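Local coordinates for Thg1-like uncharacterized protein (Bacillus thuringiensis, PDB 4KGM), which probably transfers nucleotides to the 5' end of RNA, as related tRNA(His) guanylyltransferases do, with a polymerase palm-like domain that binds ATP and magnesium, at residues C57-L60 against A61-M65. Residues are numbered along the deposited sequence; the frame is centred on the assembly and turned at random.
Sequences CKYL and AQNIM
Y59 and N63 meet in a local contact over the last turns of helix 47-63, where the chain leaves the helix for strand 67-73. The main chain begins regularly: the N of A61 donates to the O of C57 at 3.2 Å, and the N of Q62 to the O of K58 at 3.0 Å. At N63 the pattern changes. Its N keeps a weak bond to the O of Y59, bent to 122° at the hydrogen, and makes a straighter, 3-10-like one to the O of L60, 3.1 Å away, though from well above that carbonyl plane. The O of Y59 is gripped mainly by the side chain of N63, whose ND2 bonds it at 2.9 Å, nearly straight and in the plane of both carbonyl and amide. The same nitrogen sits over one face of the Y59 ring, offset toward the rim and 3.8 Å from CE1, with ring and amide planes 49° apart. The ring, with CG anti to the backbone N (chi1 -177°), lies beside its own carbonyl carbon, where the N63 amide arrives. The Q62 side chain, extended beyond CG, runs over the K58 carbonyl without bonding it and brings OE1 to 3.5 Å from the CA of Y59. I64 puts CG1 3.1 Å from the O of L60; its CD1 comes only loosely near the CB of L60. As in other palm-like domains, the helix packs on an antiparallel sheet: C57 and A61 rest on strand 67-73, C57, L60 and I64 on strand 76-81, A61 and Q62 on W217 of strand 215-220. Y59, L60 and N63 touch M107 of helix 97-119, while Y59 also packs on L125 of a second subunit.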
loop_
_atom_site.group_PDB
_atom_site.type_symbol
_atom_site.label_atom_id
_atom_site.label_comp_id
_atom_site.label_asym_id
_atom_site.label_seq_id
_atom_site.Cartn_x
_atom_site.Cartn_y
_atom_site.Cartn_z
ATOM N N CYS A 57 7.232 -24.164 14.871
ATOM C CA CYS A 57 6.022 -24.289 14.065
ATOM C C CYS A 57 4.784 -24.554 14.914
ATOM O O CYS A 57 3.702 -24.058 14.611
ATOM C CB CYS A 57 6.183 -25.399 13.029
ATOM S SG CYS A 57 7.291 -24.994 11.670
ATOM N N LYS A 58 4.947 -25.345 15.969
ATOM C CA LYS A 58 3.847 -25.620 16.885
ATOM C C LYS A 58 3.470 -24.351 17.632
ATOM O O LYS A 58 2.298 -23.989 17.712
ATOM C CB LYS A 58 4.231 -26.712 17.886
ATOM C CG LYS A 58 4.460 -28.088 17.276
ATOM C CD LYS A 58 4.793 -29.105 18.359
ATOM C CE LYS A 58 4.976 -30.500 17.789
ATOM N NZ LYS A 58 5.229 -31.501 18.864
ATOM N N TYR A 59 4.484 -23.680 18.170
ATOM C CA TYR A 59 4.307 -22.451 18.936
ATOM C C TYR A 59 3.577 -21.379 18.130
ATOM O O TYR A 59 2.770 -20.625 18.673
ATOM C CB TYR A 59 5.672 -21.934 19.396
ATOM C CG TYR A 59 5.628 -20.703 20.272
ATOM C CD1 TYR A 59 5.149 -20.768 21.574
ATOM C CD2 TYR A 59 6.090 -19.479 19.804
ATOM C CE1 TYR A 59 5.118 -19.646 22.380
ATOM C CE2 TYR A 59 6.063 -18.350 20.604
ATOM C CZ TYR A 59 5.578 -18.439 21.890
ATOM O OH TYR A 59 5.551 -17.318 22.689
ATOM N N LEU A 60 3.863 -21.322 16.833
ATOM C CA LEU A 60 3.228 -20.357 15.943
ATOM C C LEU A 60 1.750 -20.678 15.742
ATOM O O LEU A 60 0.892 -19.807 15.879
ATOM C CB LEU A 60 3.945 -20.322 14.591
ATOM C CG LEU A 60 5.321 -19.657 14.565
ATOM C CD1 LEU A 60 6.043 -19.966 13.265
ATOM C CD2 LEU A 60 5.187 -18.155 14.755
ATOM N N ALA A 61 1.464 -21.935 15.423
ATOM C CA ALA A 61 0.099 -22.367 15.151
ATOM C C ALA A 61 -0.793 -22.237 16.380
ATOM O O ALA A 61 -1.994 -21.996 16.261
ATOM C CB ALA A 61 0.092 -23.797 14.637
ATOM N N GLN A 62 -0.197 -22.391 17.558
ATOM C CA GLN A 62 -0.934 -22.305 18.815
ATOM C C GLN A 62 -1.325 -20.871 19.160
ATOM O O GLN A 62 -2.288 -20.645 19.892
ATOM C CB GLN A 62 -0.104 -22.892 19.961
ATOM C CG GLN A 62 0.047 -24.403 19.916
ATOM C CD GLN A 62 1.176 -24.907 20.799
ATOM O OE1 GLN A 62 2.162 -24.205 21.035
ATOM N NE2 GLN A 62 1.035 -26.133 21.292
ATOM N N ASN A 63 -0.576 -19.905 18.637
ATOM C CA ASN A 63 -0.762 -18.511 19.030
ATOM C C ASN A 63 -1.284 -17.587 17.932
ATOM O O ASN A 63 -1.445 -16.388 18.155
ATOM C CB ASN A 63 0.534 -17.944 19.616
ATOM C CG ASN A 63 0.812 -18.458 21.016
ATOM O OD1 ASN A 63 0.377 -17.866 22.006
ATOM N ND2 ASN A 63 1.543 -19.566 21.107
ATOM N N ILE A 64 -1.548 -18.141 16.754
ATOM C CA ILE A 64 -2.035 -17.338 15.635
ATOM C C ILE A 64 -3.508 -17.610 15.343
ATOM O O ILE A 64 -3.891 -18.735 15.020
ATOM C CB ILE A 64 -1.197 -17.573 14.363
ATOM C CG1 ILE A 64 0.220 -17.030 14.556
ATOM C CG2 ILE A 64 -1.852 -16.907 13.167
ATOM C CD1 ILE A 64 1.141 -17.288 13.383
ATOM N N MET A 65 -4.328 -16.570 15.464
ATOM C CA MET A 65 -5.764 -16.683 15.226
ATOM C C MET A 65 -6.060 -17.076 13.781
ATOM O O MET A 65 -5.650 -16.388 12.846
ATOM C CB MET A 65 -6.468 -15.365 15.565
ATOM C CG MET A 65 -7.971 -15.382 15.323
ATOM S SD MET A 65 -8.767 -13.794 15.672
ATOM C CE MET A 65 -8.166 -13.470 17.329
#